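Local coordinates for extracellular solute-binding protein family 5 (Brucella melitensis, PDB 4ONY) that probably binds peptides or related solutes in the periplasm and delivers them to an ABC transporter for import, at residues F171-K176 with E180-I185; K105-I108 with K113-E116; N343-Q348 with P559-P564; P443-I448 with M484-L489; R384-V387 with T391-P394. One frame throughout, in Å; residues are numbered along the deposited sequence. Where two conformers were deposited one is given.

Overall arrangement
Contact 2 lies within an antiparallel sheet, and contact 1 packs helix 181-187 on a neighbouring strand of it; strand 114-119 pairs with both 97-108 and 168-173. Contacts 3 and 4 share a different, mixed sheet on the other side of the chain's centre and touch through Tyr561 and Ile448. Contact 5 is about 22 Å centre to centre from contact 3. Contacts 1 and 4 are buried, contact 2 is partly so, and contacts 3 and 5 are surface contacts. Contact 1 is aromatic and aliphatic packing, contact 2 backbone bonding, contact 3 ring packing. Contact 4 combines leucine packing with water bridges. In contact 5 backbone N-H groups bond Asp386 O, beside a salt bridge within 384-387.

Contact 1: residues F171-K176 with E180-I185; sequences FTFNEK and EFPMLI
The Phe171 ring carries Ile185 CG2 over one face, and the Phe173 ring receives the edge of Phe181. Phe173 CD1 lies in the plane of the Phe181 ring, at that edge. Phe171 O lies over one face of Phe173, toward the rim. This is helix-on-sheet packing: helix 181-187 lies against strand 168-173 of an antiparallel sheet. The two short segments run roughly antiparallel, with their axes 10.8 Å apart. Phe173 and Phe181 form an offset edge-to-face pair with planes at 86°. Phe181 CD2 and Phe173 CE1 are 3.6 Å apart. Pro182 meets another corner of the same ring, with its CG 3.6 Å from Phe173 CE2. Ile185 spans both phenylalanines. Its CG1 lies anti to its carbonyl carbon (chi1 -63°), which sends CG2 over Phe171 and CG1 alongside Phe173. The contact is wholly apolar and buried. Tyr140 of helix 133-146 meets Phe171 edge-to-face, and Val115 of the next strand touches both Phe171 and Phe173. Beyond the strand, Asn174 OD1 accepts from Lys176 N in an Asx turn. The methyl seat is well centred: Ile185 CG2 is 3.7 Å from the centroid of the Phe171 ring and 8° off its normal.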
# COMPACT_ATOMS: atom_id res chain seq x y z
N PHE A 171 21.31 -2.01 18.81
CA PHE A 171 21.68 -1.28 17.58
C PHE A 171 21.85 0.18 17.97
O PHE A 171 20.91 0.79 18.49
CB PHE A 171 20.54 -1.36 16.55
CG PHE A 171 20.26 -2.75 16.05
CD1 PHE A 171 19.55 -3.65 16.82
CD2 PHE A 171 20.71 -3.15 14.81
CE1 PHE A 171 19.30 -4.94 16.35
CE2 PHE A 171 20.47 -4.42 14.35
CZ PHE A 171 19.77 -5.32 15.12
N THR A 172 23.03 0.74 17.76
CA THR A 172 23.24 2.18 17.94
C THR A 172 23.34 2.85 16.59
O THR A 172 24.12 2.41 15.74
CB THR A 172 24.53 2.44 18.74
OG1 THR A 172 24.49 1.69 19.93
CG2 THR A 172 24.72 3.94 19.06
N PHE A 173 22.55 3.90 16.38
CA PHE A 173 22.42 4.52 15.08
C PHE A 173 23.32 5.72 14.91
O PHE A 173 23.76 6.31 15.87
CB PHE A 173 20.95 4.91 14.83
CG PHE A 173 20.01 3.76 14.99
CD1 PHE A 173 20.16 2.63 14.19
CD2 PHE A 173 19.06 3.75 15.96
CE1 PHE A 173 19.35 1.53 14.35
CE2 PHE A 173 18.22 2.67 16.10
CZ PHE A 173 18.36 1.55 15.29
N ASN A 174 23.60 6.04 13.65
CA ASN A 174 24.42 7.20 13.30
C ASN A 174 23.53 8.31 12.80
O ASN A 174 22.31 8.19 12.76
CB ASN A 174 25.51 6.83 12.30
CG ASN A 174 24.96 6.40 10.94
OD1 ASN A 174 23.97 6.93 10.44
ND2 ASN A 174 25.65 5.47 10.31
N GLU A 175 24.16 9.40 12.42
CA GLU A 175 23.43 10.61 12.07
C GLU A 175 22.58 10.49 10.79
O GLU A 175 21.72 11.32 10.54
CB GLU A 175 24.41 11.81 12.00
CG GLU A 175 25.34 11.82 10.80
CD GLU A 175 26.37 10.67 10.76
OE1 GLU A 175 26.84 10.21 11.84
OE2 GLU A 175 26.71 10.23 9.62
N LYS A 176 22.82 9.48 9.96
CA LYS A 176 21.94 9.27 8.83
C LYS A 176 20.57 8.66 9.22
O LYS A 176 19.71 8.56 8.38
CB LYS A 176 22.59 8.37 7.80
CG LYS A 176 23.83 8.97 7.16
CD LYS A 176 24.48 7.87 6.34
CE LYS A 176 25.18 8.38 5.09
NZ LYS A 176 25.79 7.22 4.37
N GLU A 180 11.84 6.95 12.10
CA GLU A 180 11.26 5.71 11.57
C GLU A 180 12.24 4.52 11.54
O GLU A 180 11.82 3.39 11.65
CB GLU A 180 10.75 5.93 10.14
CG GLU A 180 9.96 4.76 9.55
CD GLU A 180 10.07 4.65 8.03
OE1 GLU A 180 11.10 5.03 7.44
OE2 GLU A 180 9.14 4.10 7.43
N PHE A 181 13.55 4.77 11.45
CA PHE A 181 14.51 3.69 11.21
C PHE A 181 14.46 2.52 12.21
O PHE A 181 14.51 1.35 11.80
CB PHE A 181 15.96 4.19 11.11
CG PHE A 181 16.89 3.16 10.51
CD1 PHE A 181 16.69 2.73 9.23
CD2 PHE A 181 17.86 2.56 11.28
CE1 PHE A 181 17.51 1.78 8.66
CE2 PHE A 181 18.69 1.59 10.73
CZ PHE A 181 18.52 1.21 9.41
N PRO A 182 14.34 2.79 13.51
CA PRO A 182 14.24 1.65 14.40
C PRO A 182 13.04 0.78 14.13
O PRO A 182 13.12 -0.42 14.37
CB PRO A 182 14.14 2.27 15.79
CG PRO A 182 14.73 3.63 15.64
CD PRO A 182 14.41 4.05 14.24
N MET A 183 11.94 1.36 13.65
CA MET A 183 10.80 0.57 13.21
C MET A 183 11.18 -0.46 12.13
O MET A 183 10.59 -1.54 12.06
CB MET A 183 9.65 1.43 12.65
CG MET A 183 9.21 2.60 13.53
SD MET A 183 8.59 2.13 15.15
CE MET A 183 7.10 1.26 14.69
N LEU A 184 12.14 -0.11 11.27
CA LEU A 184 12.50 -0.96 10.13
C LEU A 184 13.40 -2.10 10.60
O LEU A 184 13.32 -3.22 10.09
CB LEU A 184 13.20 -0.12 9.06
CG LEU A 184 12.42 1.08 8.52
CD1 LEU A 184 13.17 1.81 7.41
CD2 LEU A 184 11.08 0.60 7.97
N ILE A 185 14.24 -1.83 11.60
CA ILE A 185 15.05 -2.86 12.23
C ILE A 185 14.12 -3.90 12.90
O ILE A 185 14.28 -5.13 12.73
CB ILE A 185 16.04 -2.25 13.27
CG1 ILE A 185 17.04 -1.31 12.62
CG2 ILE A 185 16.77 -3.35 14.02
CD1 ILE A 185 18.01 -1.96 11.63

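Contact 2: residues K105-I108 with K113-E116; sequences KVAI and KWVE
Ala107 and Glu116 are joined by two backbone bonds, and this ladder and the valine face beneath it form the tight part of the contact. The two residues are an antiparallel hydrogen-bonded pair. Ala107 N gives to Glu116 O at 2.8 Å, and Glu116 N gives to Ala107 O at 2.8 Å. Both bonds are nearly straight, with angles of 170° and 171° at the hydrogen. The next pair, Ile108 and Val115, is non-hydrogen-bonded. On its face of the sheet, Val115 CG2 meets Val106 CG2 at 3.8 Å, and both valines are buried. Ile108 CG1 passes 3.4 Å from Trp114 O. The CG2 branch of Val115 is anti to its own backbone N, which brings it over the neighbouring strand.

The side chains of Ala107, Trp114 and Glu116 make the looser, partly exposed side. Trp114 folds across the strand there, with CG between its backbone N and carbonyl carbon (chi1 58°). The indole covers backbone more than side chain: Ile108 C lies over one face, and Trp114 CZ3 is 3.5 Å from Ala107 O. Ala107 CB touches the ring only loosely, 4.1 Å from Trp114 CZ3. The extended Glu116 chain leads away; OE2 hydrogen-bonds Thr164 OG1 and OE1 forms a salt bridge with Arg170, which also makes a cation-pi contact with Trp114. The arrangement is that of an antiparallel beta hairpin, formed by strands 97-108 and 114-119.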
# COMPACT_ATOMS: atom_id res chain seq x y z
N LYS A 105 11.21 -8.56 24.48
CA LYS A 105 11.24 -7.24 25.06
C LYS A 105 12.04 -6.28 24.19
O LYS A 105 12.94 -6.68 23.48
CB LYS A 105 11.88 -7.28 26.45
CG LYS A 105 11.13 -8.12 27.46
CD LYS A 105 9.87 -7.38 27.93
CE LYS A 105 8.61 -8.25 28.04
NZ LYS A 105 8.58 -8.98 29.35
N VAL A 106 11.69 -5.02 24.28
CA VAL A 106 12.33 -3.96 23.56
C VAL A 106 12.55 -2.80 24.51
O VAL A 106 11.70 -2.50 25.35
CB VAL A 106 11.50 -3.53 22.34
CG1 VAL A 106 10.16 -2.91 22.71
CG2 VAL A 106 12.28 -2.55 21.49
N ALA A 107 13.71 -2.18 24.40
CA ALA A 107 13.98 -0.89 25.06
C ALA A 107 14.52 0.06 24.00
O ALA A 107 15.15 -0.37 23.02
CB ALA A 107 14.97 -1.06 26.20
N ILE A 108 14.23 1.35 24.14
CA ILE A 108 14.57 2.30 23.10
C ILE A 108 14.85 3.69 23.67
O ILE A 108 14.22 4.10 24.63
CB ILE A 108 13.46 2.36 22.02
CG1 ILE A 108 13.95 3.14 20.79
CG2 ILE A 108 12.18 2.98 22.56
CD1 ILE A 108 13.03 3.00 19.59
N LYS A 113 18.25 7.09 19.14
CA LYS A 113 19.63 6.87 18.73
C LYS A 113 20.10 5.44 18.95
O LYS A 113 21.14 5.03 18.42
CB LYS A 113 20.52 7.84 19.50
CG LYS A 113 20.62 9.26 18.91
CD LYS A 113 20.43 10.41 19.92
CE LYS A 113 21.20 10.27 21.27
NZ LYS A 113 20.31 10.37 22.49
N TRP A 114 19.35 4.66 19.73
CA TRP A 114 19.61 3.21 19.87
C TRP A 114 18.33 2.47 20.17
O TRP A 114 17.35 3.08 20.62
CB TRP A 114 20.64 2.90 21.00
CG TRP A 114 20.25 3.42 22.34
CD1 TRP A 114 20.63 4.59 22.90
CD2 TRP A 114 19.38 2.79 23.29
NE1 TRP A 114 20.06 4.74 24.14
CE2 TRP A 114 19.29 3.65 24.41
CE3 TRP A 114 18.65 1.59 23.31
CZ2 TRP A 114 18.48 3.37 25.52
CZ3 TRP A 114 17.89 1.28 24.44
CH2 TRP A 114 17.80 2.17 25.52
N VAL A 115 18.33 1.16 19.88
CA VAL A 115 17.24 0.27 20.25
C VAL A 115 17.85 -1.04 20.69
O VAL A 115 18.85 -1.48 20.14
CB VAL A 115 16.19 0.10 19.12
CG1 VAL A 115 16.80 -0.58 17.90
CG2 VAL A 115 14.97 -0.72 19.59
N GLU A 116 17.27 -1.66 21.70
CA GLU A 116 17.79 -2.91 22.23
C GLU A 116 16.66 -3.95 22.38
O GLU A 116 15.60 -3.63 22.88
CB GLU A 116 18.51 -2.66 23.57
CG GLU A 116 19.06 -3.94 24.23
CD GLU A 116 20.01 -3.65 25.41
OE1 GLU A 116 20.25 -2.48 25.73
OE2 GLU A 116 20.60 -4.57 25.99

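Contact 3: residues N343-Q348 with P559-P564; sequences NLFAGQ and PLYHLP
Phe345 and Tyr561 meet with their side chains crossing at about a right angle. Their rings form neither a stack nor an edge-to-face pair. The planes are 53° apart and the centroids 5.1 Å apart. The phenol end of Tyr561 does the touching: its OH is 3.4 Å from Phe345 CZ, and its CZ is 3.6 Å from Phe345 CE2. Tyr561 CG sits between its own backbone N and carbonyl carbon (chi1 45°), and from there the ring reaches toward Phe345. Leu344 CB lies over the centre of one face of the Phe345 ring. Tyr349 meets Phe345 edge-to-face and also touches the Tyr561 ring, making a cluster of three aromatics.

The second point of touch is lighter. Pro564 CD comes 3.4 Å from Gln348 O, and Leu563 CD2 lies beside the same oxygen at 3.9 Å. Two bonds brace the turn itself. Gln348 NE2 gives to Ala346 O at 3.2 Å from above the carbonyl plane, and Gln348 N bonds to Phe345 O. Through the ring pair and the Gln348 contacts, a type I' beta turn from Phe345 to Gln348, following helix 337-344, docks against the end of strand 557-562 in the mixed sheet.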
# COMPACT_ATOMS: atom_id res chain seq x y z
N ASN A 343 -22.53 3.57 -16.35
CA ASN A 343 -22.49 2.98 -17.70
C ASN A 343 -21.36 2.04 -17.96
O ASN A 343 -21.50 1.21 -18.83
CB ASN A 343 -22.46 4.08 -18.77
CG ASN A 343 -23.75 4.82 -18.81
OD1 ASN A 343 -24.69 4.38 -19.48
ND2 ASN A 343 -23.86 5.93 -18.07
N LEU A 344 -20.23 2.18 -17.27
CA LEU A 344 -19.06 1.34 -17.50
C LEU A 344 -18.78 0.34 -16.37
O LEU A 344 -18.22 -0.73 -16.62
CB LEU A 344 -17.81 2.22 -17.65
CG LEU A 344 -17.86 3.40 -18.65
CD1 LEU A 344 -16.49 4.09 -18.71
CD2 LEU A 344 -18.25 2.94 -20.04
N PHE A 345 -19.16 0.68 -15.13
CA PHE A 345 -18.70 -0.03 -13.93
C PHE A 345 -19.83 -0.55 -13.03
O PHE A 345 -19.59 -0.89 -11.88
CB PHE A 345 -17.77 0.91 -13.12
CG PHE A 345 -16.61 1.44 -13.92
CD1 PHE A 345 -15.82 0.59 -14.69
CD2 PHE A 345 -16.31 2.80 -13.91
CE1 PHE A 345 -14.76 1.07 -15.44
CE2 PHE A 345 -15.23 3.29 -14.64
CZ PHE A 345 -14.45 2.43 -15.39
N ALA A 346 -21.03 -0.64 -13.58
CA ALA A 346 -22.19 -1.24 -12.90
C ALA A 346 -22.42 -0.61 -11.52
O ALA A 346 -22.89 -1.27 -10.60
CB ALA A 346 -22.02 -2.76 -12.79
N GLY A 347 -22.06 0.67 -11.37
CA GLY A 347 -22.28 1.38 -10.13
C GLY A 347 -21.41 0.96 -8.97
O GLY A 347 -21.64 1.41 -7.85
N GLN A 348 -20.37 0.18 -9.20
CA GLN A 348 -19.64 -0.42 -8.06
C GLN A 348 -18.60 0.47 -7.42
O GLN A 348 -18.23 0.23 -6.25
CB GLN A 348 -18.89 -1.69 -8.48
CG GLN A 348 -19.79 -2.80 -8.93
CD GLN A 348 -20.73 -3.23 -7.82
OE1 GLN A 348 -20.32 -3.56 -6.74
NE2 GLN A 348 -22.00 -3.12 -8.09
N PRO A 559 -8.89 13.28 -9.54
CA PRO A 559 -9.06 12.02 -8.81
C PRO A 559 -10.22 11.22 -9.41
O PRO A 559 -11.28 11.78 -9.73
CB PRO A 559 -9.31 12.50 -7.38
CG PRO A 559 -10.02 13.82 -7.54
CD PRO A 559 -9.39 14.45 -8.77
N LEU A 560 -10.04 9.90 -9.55
CA LEU A 560 -11.04 9.07 -10.20
C LEU A 560 -11.85 8.32 -9.16
O LEU A 560 -12.74 8.92 -8.57
CB LEU A 560 -10.36 8.16 -11.24
CG LEU A 560 -9.83 8.91 -12.46
CD1 LEU A 560 -9.03 8.03 -13.44
CD2 LEU A 560 -10.96 9.61 -13.18
N TYR A 561 -11.54 7.04 -8.90
CA TYR A 561 -12.42 6.20 -8.15
C TYR A 561 -11.72 4.97 -7.59
O TYR A 561 -10.60 4.62 -7.99
CB TYR A 561 -13.62 5.78 -9.03
CG TYR A 561 -13.17 5.34 -10.41
CD1 TYR A 561 -12.52 4.12 -10.60
CD2 TYR A 561 -13.33 6.16 -11.48
CE1 TYR A 561 -12.07 3.74 -11.85
CE2 TYR A 561 -12.92 5.77 -12.72
CZ TYR A 561 -12.29 4.57 -12.90
OH TYR A 561 -11.88 4.24 -14.16
N HIS A 562 -12.39 4.34 -6.65
CA HIS A 562 -11.87 3.21 -5.91
C HIS A 562 -13.05 2.37 -5.48
O HIS A 562 -14.22 2.84 -5.51
CB HIS A 562 -11.12 3.72 -4.65
CG HIS A 562 -12.01 4.38 -3.65
ND1 HIS A 562 -12.46 5.68 -3.79
CD2 HIS A 562 -12.60 3.90 -2.53
CE1 HIS A 562 -13.31 5.97 -2.81
NE2 HIS A 562 -13.40 4.91 -2.03
N LEU A 563 -12.77 1.16 -5.03
CA LEU A 563 -13.81 0.26 -4.55
C LEU A 563 -14.03 0.52 -3.07
O LEU A 563 -13.11 0.43 -2.33
CB LEU A 563 -13.38 -1.20 -4.78
CG LEU A 563 -13.43 -1.64 -6.24
CD1 LEU A 563 -12.94 -3.07 -6.35
CD2 LEU A 563 -14.83 -1.51 -6.81
N PRO A 564 -15.24 0.81 -2.63
CA PRO A 564 -15.41 1.09 -1.22
C PRO A 564 -15.40 -0.12 -0.26
O PRO A 564 -15.23 0.06 0.96
CB PRO A 564 -16.77 1.77 -1.18
CG PRO A 564 -17.53 1.18 -2.33
CD PRO A 564 -16.49 0.99 -3.39

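Contact 4: residues P443-I448 with M484-L489; sequences PDEEKI and MILGAL
Leu486 of strand 484-489 meets Glu445 and Ile448 on one side of helix 443-458. Before it on the strand, Met484 and Ile485 are buried by other parts of the sheet. Met484 packs on Phe313 and Phe315, and Ile485 on Val314, all of the neighbouring strand 310-315.

At Leu486 the side chain points toward the helix. It has two conformers; in the one described here its CG is anti to its carbonyl carbon (chi1 -72°). In this conformer Leu486 CD2 meets Ile448 CG2 at 3.6 Å, and Leu486 CD1 lies 3.7 Å from Glu445 CB. The leucine and glutamate chains lie alongside each other, pointing opposite ways, so the leucine runs along the aliphatic part of the glutamate. Beyond Ile448 lies Tyr561 of strand 557-562.

The backbone of Leu486 is reached through two waters. One gives to Glu445 OE2 at 2.7 Å and accepts from Leu486 N at 2.9 Å. The other gives to Glu445 OE1 at 2.6 Å and to Leu486 O at 3.0 Å. After Leu486, the strand continues through Gly487, whose backbone pairs with Gly312.

Glu445 OE2 also accepts directly from Arg441 N. Bonds from this N-H and the two waters would favour a charged carboxylate. Between the two segments, the polar link from helix to strand backbone is therefore indirect, made by Glu445 through water.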
# COMPACT_ATOMS: atom_id res chain seq x y z
N PRO A 443 -6.37 -1.11 -22.66
CA PRO A 443 -7.73 -0.85 -23.08
C PRO A 443 -8.61 -0.31 -21.96
O PRO A 443 -9.42 0.56 -22.22
CB PRO A 443 -8.21 -2.20 -23.59
CG PRO A 443 -6.95 -2.84 -24.12
CD PRO A 443 -5.94 -2.47 -23.06
N ASP A 444 -8.39 -0.73 -20.72
CA ASP A 444 -9.09 -0.11 -19.60
C ASP A 444 -8.79 1.41 -19.47
O ASP A 444 -9.70 2.20 -19.22
CB ASP A 444 -8.77 -0.78 -18.27
CG ASP A 444 -9.54 -2.08 -18.05
OD1 ASP A 444 -10.40 -2.48 -18.86
OD2 ASP A 444 -9.27 -2.70 -17.02
N GLU A 445 -7.54 1.80 -19.66
CA GLU A 445 -7.19 3.22 -19.62
C GLU A 445 -7.83 3.99 -20.80
O GLU A 445 -8.38 5.09 -20.65
CB GLU A 445 -5.68 3.40 -19.56
CG GLU A 445 -5.06 2.94 -18.26
CD GLU A 445 -3.68 3.47 -18.02
OE1 GLU A 445 -3.16 3.22 -16.93
OE2 GLU A 445 -3.09 4.14 -18.89
N GLU A 446 -7.80 3.40 -21.97
CA GLU A 446 -8.46 3.99 -23.10
C GLU A 446 -9.92 4.25 -22.89
O GLU A 446 -10.42 5.31 -23.30
CB GLU A 446 -8.41 3.08 -24.31
CG GLU A 446 -7.34 3.45 -25.27
CD GLU A 446 -7.56 2.68 -26.54
OE1 GLU A 446 -8.17 3.28 -27.49
OE2 GLU A 446 -7.17 1.48 -26.53
N LYS A 447 -10.60 3.28 -22.29
CA LYS A 447 -12.02 3.41 -22.10
C LYS A 447 -12.36 4.62 -21.23
O LYS A 447 -13.26 5.39 -21.56
CB LYS A 447 -12.59 2.16 -21.48
CG LYS A 447 -14.10 2.20 -21.34
CD LYS A 447 -14.60 1.09 -20.41
CE LYS A 447 -14.41 -0.29 -21.00
NZ LYS A 447 -14.70 -1.33 -19.96
N ILE A 448 -11.63 4.81 -20.13
CA ILE A 448 -11.90 5.96 -19.25
C ILE A 448 -11.42 7.28 -19.86
O ILE A 448 -12.05 8.32 -19.71
CB ILE A 448 -11.37 5.72 -17.82
CG1 ILE A 448 -12.00 6.70 -16.85
CG2 ILE A 448 -9.88 5.85 -17.69
CD1 ILE A 448 -13.49 6.50 -16.73
N MET A 484 -0.65 14.32 -20.32
CA MET A 484 -1.50 13.72 -19.28
C MET A 484 -1.38 12.20 -19.36
O MET A 484 -1.22 11.64 -20.51
CB MET A 484 -2.95 14.15 -19.49
CG MET A 484 -3.93 13.55 -18.50
SD MET A 484 -5.63 14.15 -18.65
CE MET A 484 -5.48 15.79 -17.94
N ILE A 485 -1.42 11.54 -18.20
CA ILE A 485 -1.46 10.09 -18.08
C ILE A 485 -2.47 9.72 -17.00
O ILE A 485 -2.98 10.60 -16.30
CB ILE A 485 -0.08 9.48 -17.63
CG1 ILE A 485 0.42 10.14 -16.33
CG2 ILE A 485 0.99 9.63 -18.73
CD1 ILE A 485 1.73 9.60 -15.77
N LEU A 486 -2.71 8.42 -16.82
CA LEU A 486 -3.34 7.92 -15.61
C LEU A 486 -2.21 7.54 -14.62
O LEU A 486 -1.21 6.91 -15.01
CB LEU A 486 -4.24 6.71 -15.90
CG LEU A 486 -5.58 6.92 -16.63
CD1 LEU A 486 -5.39 6.82 -18.13
CD2 LEU A 486 -6.56 5.85 -16.25
N GLY A 487 -2.37 7.92 -13.36
CA GLY A 487 -1.38 7.63 -12.32
C GLY A 487 -2.01 7.00 -11.10
O GLY A 487 -3.16 7.28 -10.78
N ALA A 488 -1.27 6.14 -10.43
CA ALA A 488 -1.69 5.44 -9.22
C ALA A 488 -0.70 5.74 -8.09
O ALA A 488 0.48 5.99 -8.36
CB ALA A 488 -1.72 3.94 -9.47
N LEU A 489 -1.15 5.79 -6.86
CA LEU A 489 -0.23 5.90 -5.72
C LEU A 489 -0.50 4.82 -4.71
O LEU A 489 -1.67 4.57 -4.41
CB LEU A 489 -0.42 7.24 -5.00
CG LEU A 489 -0.10 8.48 -5.81
CD1 LEU A 489 -0.62 9.67 -5.06
CD2 LEU A 489 1.39 8.61 -6.07
O HOH W 1 -1.64 6.39 -18.55
O HOH W 2 -0.98 4.06 -15.89

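Contact 5: residues R384-V387 with T391-P394; sequences REDV and TWHP
The short helix 385-389 and the loop that follows it fold back on each other here, with Arg384 at the N-cap position. Asp386 O accepts two backbone bonds from the loop. Thr391 N approaches in the carbonyl plane at 3.0 Å. Trp392 N comes from above that plane at 3.2 Å, with a more bent angle of 137°.

The indole of Trp392 then lies beside the first turn. Its CG is anti to its backbone N (chi1 176°), which directs the ring toward the Arg384 end. Arg384 NH2 sits over one face of the ring, 3.2 Å from both Trp392 CD1 and Trp392 NE1. NH2 and NE1 are both donors and are not hydrogen-bonded. The guanidinium plane is turned 57° from the indole. Asp386 OD2 comes instead to the indole edge, 3.5 Å from Trp392 CD1. Val387 CG2 packs on Trp392 CB at 3.7 Å.

Asp386 also holds the arginine in place. Arg384 NE gives to Asp386 OD1 at 3.0 Å, on the syn lone pair, in a salt bridge. Arg384 NH1 forms a salt bridge with Asp555. Val387 and Trp392 both rest on Ile552 of helix 537-553. The arrangement is a surface loop folding back on the short helix 385-389 that precedes it, packed against that long helix.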
# COMPACT_ATOMS: atom_id res chain seq x y z
N ARG A 384 -7.12 26.33 -1.11
CA ARG A 384 -8.31 27.03 -1.56
C ARG A 384 -9.25 27.09 -0.34
O ARG A 384 -9.28 26.15 0.49
CB ARG A 384 -8.92 26.17 -2.68
CG ARG A 384 -9.78 26.86 -3.68
CD ARG A 384 -9.83 26.12 -5.01
NE ARG A 384 -10.34 24.76 -4.85
CZ ARG A 384 -9.84 23.69 -5.46
NH1 ARG A 384 -8.77 23.77 -6.26
NH2 ARG A 384 -10.38 22.49 -5.22
N GLU A 385 -10.00 28.17 -0.23
CA GLU A 385 -10.92 28.34 0.85
C GLU A 385 -11.86 27.13 1.06
O GLU A 385 -12.09 26.70 2.21
CB GLU A 385 -11.78 29.62 0.65
CG GLU A 385 -12.81 29.78 1.75
CD GLU A 385 -13.65 31.05 1.65
OE1 GLU A 385 -14.53 31.17 0.73
OE2 GLU A 385 -13.47 31.90 2.53
N ASP A 386 -12.46 26.62 -0.01
CA ASP A 386 -13.39 25.45 0.14
C ASP A 386 -12.66 24.21 0.68
O ASP A 386 -13.19 23.46 1.50
CB ASP A 386 -14.23 25.14 -1.13
CG ASP A 386 -13.37 24.86 -2.41
OD1 ASP A 386 -12.11 24.88 -2.41
OD2 ASP A 386 -14.03 24.60 -3.45
N VAL A 387 -11.42 24.03 0.28
CA VAL A 387 -10.64 22.89 0.77
C VAL A 387 -10.26 23.10 2.24
O VAL A 387 -10.24 22.15 3.02
CB VAL A 387 -9.39 22.65 -0.11
CG1 VAL A 387 -8.48 21.56 0.45
CG2 VAL A 387 -9.79 22.27 -1.53
N THR A 391 -15.52 22.07 2.76
CA THR A 391 -16.73 22.07 1.93
C THR A 391 -16.47 21.64 0.49
O THR A 391 -17.40 21.49 -0.28
CB THR A 391 -17.41 23.47 1.91
OG1 THR A 391 -16.49 24.42 1.37
CG2 THR A 391 -17.83 23.88 3.34
N TRP A 392 -15.21 21.45 0.12
CA TRP A 392 -14.86 21.01 -1.22
C TRP A 392 -15.16 19.52 -1.47
O TRP A 392 -14.81 18.66 -0.66
CB TRP A 392 -13.36 21.26 -1.50
CG TRP A 392 -12.99 20.71 -2.84
CD1 TRP A 392 -13.18 21.31 -4.07
CD2 TRP A 392 -12.44 19.42 -3.11
NE1 TRP A 392 -12.80 20.45 -5.06
CE2 TRP A 392 -12.32 19.30 -4.50
CE3 TRP A 392 -12.05 18.36 -2.30
CZ2 TRP A 392 -11.80 18.15 -5.10
CZ3 TRP A 392 -11.54 17.20 -2.89
CH2 TRP A 392 -11.41 17.10 -4.28
N HIS A 393 -15.78 19.24 -2.61
CA HIS A 393 -15.86 17.91 -3.19
C HIS A 393 -15.82 18.05 -4.71
O HIS A 393 -16.24 19.08 -5.27
CB HIS A 393 -17.15 17.18 -2.78
CG HIS A 393 -17.39 17.23 -1.31
ND1 HIS A 393 -16.80 16.34 -0.43
CD2 HIS A 393 -18.05 18.13 -0.54
CE1 HIS A 393 -17.14 16.66 0.81
NE2 HIS A 393 -17.88 17.76 0.76
N PRO A 394 -15.31 17.02 -5.39
CA PRO A 394 -15.44 17.02 -6.81
C PRO A 394 -16.93 17.11 -7.19
O PRO A 394 -17.77 16.64 -6.43
CB PRO A 394 -14.89 15.66 -7.21
CG PRO A 394 -14.08 15.19 -6.06
CD PRO A 394 -14.76 15.76 -4.87